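Local coordinates for uncharacterized protein AsbF (PDB 3DX5), which catalyses the manganese-dependent dehydration of 3-dehydroshikimate to 3,4-dihydroxybenzoate, a step in the biosynthesis of the siderophore petrobactin, at residues A[19-24]-A[30-35]; A[52-57]-A[62-67]. One frame throughout, in Å; residues are numbered along the deposited sequence.

Overall arrangement
From the N terminus the chain runs through strand 2-6 and helix 17-26, then turns back into strand 31-35. Contact 1 closes that loop by laying residues 19-24 on residues 30-35, within the first beta-alpha-beta unit of the TIM barrel. Helices 36-45 and 47-56 follow, and contact 2 closes the next short loop, where residues 52-57 lead into residues 62-67 and strand 64-68. The two loops come in series, neither enclosing nor crossing the other, and their centres are about 8 Å apart. They meet along the parallel strand pair 31-35 and 64-68, so together they cover adjacent barrel strands with helices 17-26 and 47-56.

Contact 1 of 2, residues A[19-24]-A[30-35]; sequences DIVQFA and EGIELW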
ATOM      1  N   ASP A  19       5.390 -18.390  -0.662  1.00 10.38           N
ATOM      2  CA  ASP A  19       6.590 -17.996   0.074  1.00 11.05           C
ATOM      3  C   ASP A  19       6.301 -17.434   1.470  1.00 10.48           C
ATOM      4  O   ASP A  19       7.079 -17.657   2.417  1.00 10.44           O
ATOM      5  CB  ASP A  19       7.419 -17.003  -0.727  1.00 12.09           C
ATOM      6  CG  ASP A  19       8.129 -17.670  -1.906  1.00 16.97           C
ATOM      7  OD1 ASP A  19       8.116 -18.928  -2.028  1.00 21.36           O
ATOM      8  OD2 ASP A  19       8.720 -16.929  -2.707  1.00 21.19           O
ATOM      9  N   ILE A  20       5.198 -16.717   1.624  1.00 10.50           N
ATOM     10  CA  ILE A  20       4.778 -16.327   2.984  1.00 10.30           C
ATOM     11  C   ILE A  20       4.479 -17.550   3.896  1.00 10.34           C
ATOM     12  O   ILE A  20       4.937 -17.613   5.061  1.00 10.36           O
ATOM     13  CB  ILE A  20       3.598 -15.409   2.946  1.00 11.47           C
ATOM     14  CG1 ILE A  20       4.064 -14.023   2.472  1.00 13.01           C
ATOM     15  CG2 ILE A  20       2.951 -15.307   4.361  1.00  9.51           C
ATOM     16  CD1 ILE A  20       2.942 -13.092   2.276  1.00 14.13           C
ATOM     17  N   VAL A  21       3.745 -18.524   3.362  1.00  8.88           N
ATOM     18  CA  VAL A  21       3.417 -19.693   4.141  1.00  8.34           C
ATOM     19  C   VAL A  21       4.711 -20.403   4.538  1.00  8.88           C
ATOM     20  O   VAL A  21       4.867 -20.813   5.680  1.00  7.74           O
ATOM     21  CB  VAL A  21       2.475 -20.638   3.371  1.00  7.74           C
ATOM     22  CG1 VAL A  21       2.373 -22.005   4.091  1.00  9.62           C
ATOM     23  CG2 VAL A  21       1.102 -20.018   3.192  1.00  8.78           C
ATOM     24  N   GLN A  22       5.635 -20.565   3.588  1.00  9.66           N
ATOM     25  CA  GLN A  22       6.907 -21.267   3.861  1.00 10.77           C
ATOM     26  C   GLN A  22       7.720 -20.493   4.924  1.00 10.60           C
ATOM     27  O   GLN A  22       8.265 -21.094   5.847  1.00 10.47           O
ATOM     28  CB  GLN A  22       7.737 -21.444   2.566  1.00 10.88           C
ATOM     29  CG  GLN A  22       9.102 -22.155   2.764  1.00 15.74           C
ATOM     30  CD  GLN A  22       8.958 -23.515   3.466  1.00 21.08           C
ATOM     31  OE1 GLN A  22       8.066 -24.307   3.148  1.00 22.57           O
ATOM     32  NE2 GLN A  22       9.849 -23.790   4.412  1.00 24.08           N
ATOM     33  N   PHE A  23       7.810 -19.173   4.780  1.00  9.55           N
ATOM     34  CA  PHE A  23       8.476 -18.358   5.794  1.00 10.21           C
ATOM     35  C   PHE A  23       7.815 -18.513   7.183  1.00 10.34           C
ATOM     36  O   PHE A  23       8.498 -18.641   8.198  1.00 10.60           O
ATOM     37  CB  PHE A  23       8.493 -16.895   5.380  1.00  8.79           C
ATOM     38  CG  PHE A  23       9.101 -15.996   6.401  1.00 11.50           C
ATOM     39  CD1 PHE A  23      10.489 -15.817   6.457  1.00 12.01           C
ATOM     40  CD2 PHE A  23       8.297 -15.329   7.328  1.00 11.89           C
ATOM     41  CE1 PHE A  23      11.069 -14.970   7.441  1.00 13.55           C
ATOM     42  CE2 PHE A  23       8.858 -14.503   8.309  1.00 11.16           C
ATOM     43  CZ  PHE A  23      10.247 -14.314   8.353  1.00 11.20           C
ATOM     44  N   ALA A  24       6.483 -18.488   7.225  1.00 10.66           N
ATOM     45  CA  ALA A  24       5.791 -18.651   8.500  1.00 11.69           C
ATOM     46  C   ALA A  24       6.152 -19.986   9.132  1.00 12.35           C
ATOM     47  O   ALA A  24       6.405 -20.067  10.332  1.00 12.45           O
ATOM     48  CB  ALA A  24       4.257 -18.517   8.342  1.00 10.60           C
ATOM     49  N   GLU A  30       2.407 -20.120  14.155  1.00 12.03           N
ATOM     50  CA  GLU A  30       1.332 -21.094  14.023  1.00 12.26           C
ATOM     51  C   GLU A  30       0.110 -20.545  13.334  1.00 11.99           C
ATOM     52  O   GLU A  30      -0.908 -21.242  13.179  1.00 11.91           O
ATOM     53  CB  GLU A  30       0.968 -21.648  15.392  1.00 13.64           C
ATOM     54  CG  GLU A  30       2.005 -22.652  15.855  1.00 17.60           C
ATOM     55  CD  GLU A  30       1.726 -23.096  17.269  1.00 24.81           C
ATOM     56  OE1 GLU A  30       0.655 -23.655  17.547  1.00 24.51           O
ATOM     57  OE2 GLU A  30       2.569 -22.828  18.118  1.00 32.67           O
ATOM     58  N   GLY A  31       0.196 -19.293  12.905  1.00 11.00           N
ATOM     59  CA  GLY A  31      -0.935 -18.691  12.238  1.00 10.73           C
ATOM     60  C   GLY A  31      -0.501 -17.618  11.260  1.00 10.35           C
ATOM     61  O   GLY A  31       0.639 -17.091  11.339  1.00  9.62           O
ATOM     62  N   ILE A  32      -1.399 -17.328  10.320  1.00  9.76           N
ATOM     63  CA  ILE A  32      -1.227 -16.191   9.404  1.00 10.42           C
ATOM     64  C   ILE A  32      -2.494 -15.335   9.500  1.00 10.91           C
ATOM     65  O   ILE A  32      -3.607 -15.849   9.373  1.00 11.02           O
ATOM     66  CB  ILE A  32      -0.976 -16.673   7.960  1.00  9.78           C
ATOM     67  CG1 ILE A  32       0.404 -17.357   7.891  1.00 10.59           C
ATOM     68  CG2 ILE A  32      -1.078 -15.483   6.967  1.00  9.89           C
ATOM     69  CD1 ILE A  32       0.587 -18.182   6.605  1.00 14.40           C
ATOM     70  N   GLU A  33      -2.313 -14.039   9.732  1.00 10.37           N
ATOM     71  CA  GLU A  33      -3.419 -13.096   9.731  1.00 10.81           C
ATOM     72  C   GLU A  33      -3.374 -12.476   8.347  1.00 10.90           C
ATOM     73  O   GLU A  33      -2.397 -11.760   7.961  1.00 10.57           O
ATOM     74  CB  GLU A  33      -3.242 -12.039  10.850  1.00 10.69           C
ATOM     75  CG  GLU A  33      -4.191 -10.810  10.694  1.00 12.01           C
ATOM     76  CD  GLU A  33      -3.983  -9.753  11.793  1.00 14.16           C
ATOM     77  OE1 GLU A  33      -3.331 -10.057  12.832  1.00 15.84           O
ATOM     78  OE2 GLU A  33      -4.462  -8.598  11.622  1.00 16.58           O
ATOM     79  N   LEU A  34      -4.417 -12.768   7.575  1.00  9.91           N
ATOM     80  CA  LEU A  34      -4.416 -12.464   6.162  1.00 10.56           C
ATOM     81  C   LEU A  34      -5.116 -11.139   5.935  1.00 10.56           C
ATOM     82  O   LEU A  34      -6.304 -11.004   6.281  1.00 10.76           O
ATOM     83  CB  LEU A  34      -5.151 -13.570   5.396  1.00 10.66           C
ATOM     84  CG  LEU A  34      -5.082 -13.606   3.879  1.00 12.14           C
ATOM     85  CD1 LEU A  34      -3.709 -13.528   3.300  1.00  7.59           C
ATOM     86  CD2 LEU A  34      -5.731 -14.947   3.486  1.00 12.14           C
ATOM     87  N   TRP A  35      -4.417 -10.187   5.318  1.00  8.97           N
ATOM     88  CA  TRP A  35      -5.018  -8.894   4.968  1.00  9.52           C
ATOM     89  C   TRP A  35      -6.157  -9.139   3.951  1.00 10.22           C
ATOM     90  O   TRP A  35      -6.004  -9.969   3.045  1.00 10.15           O
ATOM     91  CB  TRP A  35      -3.924  -8.059   4.316  1.00  9.23           C
ATOM     92  CG  TRP A  35      -4.103  -6.569   4.351  1.00 11.05           C
ATOM     93  CD1 TRP A  35      -4.924  -5.816   5.185  1.00 10.92           C
ATOM     94  CD2 TRP A  35      -3.387  -5.631   3.531  1.00 11.13           C
ATOM     95  NE1 TRP A  35      -4.750  -4.461   4.905  1.00  9.97           N
ATOM     96  CE2 TRP A  35      -3.818  -4.331   3.897  1.00 11.08           C
ATOM     97  CE3 TRP A  35      -2.410  -5.774   2.522  1.00 11.39           C
ATOM     98  CZ2 TRP A  35      -3.308  -3.172   3.273  1.00 12.49           C
ATOM     99  CZ3 TRP A  35      -1.909  -4.622   1.900  1.00 10.69           C
ATOM    100  CH2 TRP A  35      -2.362  -3.343   2.281  1.00 10.43           C
TER
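I32 reaches from strand 31-35 to an apolar patch on helix 17-26 made by I20, V21 and A24. Its outermost carbon does most of the work: CD1 lies 3.9 Å from V21 CG2 and 4.3 Å from I20 CG2, while one carbon further back, CG1 comes within 4.0 Å of A24 CB. The I32 and V21 side chains cross at about a right angle. I32 holds CG1 opposite its carbonyl carbon (chi1 -68°), and its extended outer torsion, chi2 165°, carries CD1 out to the helix. A24 suits its place because a lone methyl lets the strand come close, its CA lying 7.5 Å from that of I32; about one turn earlier, branched I20 and V21 offer their CG2 methyls to the tip of I32. The segment axes approach to 9.4 Å and run roughly antiparallel, at 143°, as expected when a helix returns the chain between two parallel strands. I32 faces the helix, while its neighbour E33 hydrogen-bonds H198, a manganese ligand. Beyond the contact, I20 also packs on L5 of strand 2-6 and on L14 of the second subunit, V21 touches L57, and I32 leans on I64 of strand 64-68.

Contact 2 of 2, residues A[52-57]-A[62-67]; sequences RELNCL and LEITMI
L57 packs over L62 and I64 where helix 47-56 gives way to strand 64-68 in the TIM barrel, an alpha-to-beta connection on the outside of the sheet. Its CB begins the contact beside the L62 backbone, 3.6 Å from L62 O. The first torsion (chi1 -83°) sets CG beside the backbone N, and the fork at CG then sends the two methyls to different partners. CD2 covers L62 CB at 3.8 Å, the two side chains crossing at about a right angle. L57 CD1 passes E63 CA at 4.0 Å, and the same L57 CD1 reaches I64 CG1 at 4.2 Å. A forked leucine suits this buried spot, since one residue covers the first three residues of the incoming segment. L54, about one turn back, adds a looser touch of CD2 on I64 CG1. E63, between two buried apolar residues, starts its side chain away from the helix and is exposed, which suits its charge. Further out, I64 is shared with F96 of helix 79-96. The loop itself is tied by one backbone bond: L62 N donates to L57 O over 3.0 Å, with an N-H...O angle of 155° and the nitrogen 40° out of the carbonyl plane.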
ATOM      1  N   ARG A  52      -4.172 -25.449  -3.101  0.50 16.39           N
ATOM      2  CA  ARG A  52      -3.142 -26.437  -2.807  0.50 16.38           C
ATOM      3  C   ARG A  52      -2.426 -26.077  -1.503  0.50 15.74           C
ATOM      4  O   ARG A  52      -2.232 -26.949  -0.656  0.50 15.67           O
ATOM      5  CB  ARG A  52      -2.168 -26.621  -3.982  0.50 16.23           C
ATOM      6  CG  ARG A  52      -2.787 -27.372  -5.157  0.50 17.95           C
ATOM      7  CD  ARG A  52      -1.750 -27.943  -6.127  0.50 18.89           C
ATOM      8  NE  ARG A  52      -2.365 -28.325  -7.401  0.50 20.84           N
ATOM      9  CZ  ARG A  52      -2.397 -27.539  -8.477  0.50 21.08           C
ATOM     10  NH1 ARG A  52      -1.848 -26.332  -8.430  0.50 20.11           N
ATOM     11  NH2 ARG A  52      -2.976 -27.956  -9.599  0.50 20.69           N
ATOM     12  N   GLU A  53      -2.073 -24.805  -1.321  1.00 15.00           N
ATOM     13  CA  GLU A  53      -1.446 -24.367  -0.056  1.00 15.14           C
ATOM     14  C   GLU A  53      -2.339 -24.617   1.130  1.00 14.62           C
ATOM     15  O   GLU A  53      -1.882 -25.143   2.140  1.00 13.08           O
ATOM     16  CB  GLU A  53      -1.032 -22.885  -0.045  1.00 15.02           C
ATOM     17  CG  GLU A  53       0.179 -22.577  -0.913  1.00 19.73           C
ATOM     18  CD  GLU A  53       1.427 -23.392  -0.534  1.00 22.52           C
ATOM     19  OE1 GLU A  53       1.839 -23.370   0.646  1.00 23.05           O
ATOM     20  OE2 GLU A  53       2.002 -24.046  -1.434  1.00 23.70           O
ATOM     21  N   LEU A  54      -3.614 -24.237   1.019  1.00 15.47           N
ATOM     22  CA  LEU A  54      -4.547 -24.362   2.144  1.00 16.59           C
ATOM     23  C   LEU A  54      -4.661 -25.829   2.572  1.00 18.04           C
ATOM     24  O   LEU A  54      -4.730 -26.125   3.760  1.00 17.82           O
ATOM     25  CB  LEU A  54      -5.909 -23.725   1.807  1.00 16.57           C
ATOM     26  CG  LEU A  54      -5.867 -22.189   1.590  1.00 15.54           C
ATOM     27  CD1 LEU A  54      -7.226 -21.575   1.201  1.00 13.39           C
ATOM     28  CD2 LEU A  54      -5.240 -21.456   2.832  1.00 16.53           C
ATOM     29  N   ASN A  55      -4.609 -26.743   1.606  1.00 19.61           N
ATOM     30  CA  ASN A  55      -4.690 -28.175   1.926  1.00 21.94           C
ATOM     31  C   ASN A  55      -3.498 -28.767   2.700  1.00 22.43           C
ATOM     32  O   ASN A  55      -3.638 -29.841   3.265  1.00 22.04           O
ATOM     33  CB  ASN A  55      -5.006 -28.999   0.679  1.00 22.73           C
ATOM     34  CG  ASN A  55      -6.381 -28.649   0.085  1.00 26.92           C
ATOM     35  OD1 ASN A  55      -7.235 -28.012   0.742  1.00 28.80           O
ATOM     36  ND2 ASN A  55      -6.598 -29.062  -1.166  1.00 29.77           N
ATOM     37  N   CYS A  56      -2.353 -28.079   2.751  1.00 22.48           N
ATOM     38  CA  CYS A  56      -1.243 -28.522   3.617  1.00 23.52           C
ATOM     39  C   CYS A  56      -1.011 -27.679   4.824  1.00 22.34           C
ATOM     40  O   CYS A  56      -0.024 -27.953   5.519  1.00 22.07           O
ATOM     41  CB  CYS A  56       0.115 -28.438   2.956  1.00 24.15           C
ATOM     42  SG  CYS A  56       0.143 -28.735   1.312  1.00 33.36           S
ATOM     43  N   LEU A  57      -1.818 -26.635   5.053  1.00 20.67           N
ATOM     44  CA  LEU A  57      -1.530 -25.753   6.186  1.00 21.18           C
ATOM     45  C   LEU A  57      -1.468 -26.515   7.467  1.00 21.55           C
ATOM     46  O   LEU A  57      -0.580 -26.284   8.270  1.00 21.35           O
ATOM     47  CB  LEU A  57      -2.558 -24.661   6.370  1.00 20.42           C
ATOM     48  CG  LEU A  57      -2.371 -23.443   5.523  1.00 20.58           C
ATOM     49  CD1 LEU A  57      -3.318 -22.383   6.093  1.00 16.88           C
ATOM     50  CD2 LEU A  57      -0.907 -22.982   5.513  1.00 18.26           C
ATOM     51  N   LEU A  62      -0.113 -24.673  10.783  1.00 13.58           N
ATOM     52  CA  LEU A  62      -0.477 -23.310  10.412  1.00 13.28           C
ATOM     53  C   LEU A  62      -1.987 -23.242  10.199  1.00 13.31           C
ATOM     54  O   LEU A  62      -2.603 -24.245   9.936  1.00 13.22           O
ATOM     55  CB  LEU A  62       0.243 -22.863   9.121  1.00 12.92           C
ATOM     56  CG  LEU A  62       1.690 -22.417   9.311  1.00 14.25           C
ATOM     57  CD1 LEU A  62       2.355 -22.231   7.945  1.00 13.47           C
ATOM     58  CD2 LEU A  62       1.723 -21.116  10.157  1.00 13.21           C
ATOM     59  N   GLU A  63      -2.558 -22.052  10.321  1.00 12.03           N
ATOM     60  CA  GLU A  63      -3.941 -21.819  10.021  1.00 12.42           C
ATOM     61  C   GLU A  63      -4.059 -20.325   9.694  1.00 11.44           C
ATOM     62  O   GLU A  63      -3.140 -19.548   9.955  1.00 12.09           O
ATOM     63  CB  GLU A  63      -4.830 -22.175  11.227  1.00 12.40           C
ATOM     64  CG  GLU A  63      -4.637 -21.236  12.437  1.00 13.71           C
ATOM     65  CD  GLU A  63      -5.330 -21.780  13.697  1.00 18.63           C
ATOM     66  OE1 GLU A  63      -6.513 -21.405  13.946  1.00 16.90           O
ATOM     67  OE2 GLU A  63      -4.687 -22.592  14.427  1.00 18.58           O
ATOM     68  N   ILE A  64      -5.174 -19.928   9.117  1.00 11.03           N
ATOM     69  CA  ILE A  64      -5.456 -18.506   8.924  1.00 10.74           C
ATOM     70  C   ILE A  64      -6.182 -18.045  10.191  1.00 11.32           C
ATOM     71  O   ILE A  64      -7.233 -18.591  10.539  1.00 12.36           O
ATOM     72  CB  ILE A  64      -6.290 -18.271   7.635  1.00 10.86           C
ATOM     73  CG1 ILE A  64      -5.553 -18.860   6.409  1.00  9.08           C
ATOM     74  CG2 ILE A  64      -6.685 -16.768   7.483  1.00  8.89           C
ATOM     75  CD1 ILE A  64      -4.134 -18.256   6.157  1.00 11.90           C
ATOM     76  N   THR A  65      -5.616 -17.084  10.907  1.00 11.52           N
ATOM     77  CA  THR A  65      -6.160 -16.708  12.229  1.00 12.90           C
ATOM     78  C   THR A  65      -7.365 -15.760  12.132  1.00 12.84           C
ATOM     79  O   THR A  65      -8.225 -15.714  13.042  1.00 12.87           O
ATOM     80  CB  THR A  65      -5.072 -16.059  13.179  1.00 13.48           C
ATOM     81  OG1 THR A  65      -4.762 -14.721  12.744  1.00 14.76           O
ATOM     82  CG2 THR A  65      -3.785 -16.851  13.173  1.00 14.93           C
HETATM   83  N   MSE A  66      -7.418 -15.008  11.036  1.00 12.30           N
HETATM   84  CA  MSE A  66      -8.321 -13.876  10.905  1.00 11.91           C
HETATM   85  C   MSE A  66      -8.091 -13.266   9.538  1.00 11.81           C
HETATM   86  O   MSE A  66      -6.972 -13.325   9.006  1.00 10.82           O
HETATM   87  CB  MSE A  66      -7.999 -12.834  11.991  1.00 11.74           C
HETATM   88  CG  MSE A  66      -8.885 -11.559  11.983  1.00 12.98           C
HETATM   89 SE   MSE A  66      -8.792 -10.639  13.745  0.75 12.39          SE
HETATM   90  CE  MSE A  66      -6.932 -10.034  13.683  1.00  8.84           C
ATOM     91  N   ILE A  67      -9.135 -12.667   8.978  1.00 10.09           N
ATOM     92  CA  ILE A  67      -8.964 -11.792   7.829  1.00 11.40           C
ATOM     93  C   ILE A  67      -9.151 -10.359   8.312  1.00 11.58           C
ATOM     94  O   ILE A  67     -10.175 -10.043   8.956  1.00 11.40           O
ATOM     95  CB  ILE A  67      -9.980 -12.132   6.732  1.00 10.69           C
ATOM     96  CG1 ILE A  67      -9.633 -13.542   6.186  1.00 13.38           C
ATOM     97  CG2 ILE A  67      -9.933 -11.074   5.648  1.00 11.60           C
ATOM     98  CD1 ILE A  67     -10.754 -14.183   5.411  1.00 14.70           C
TER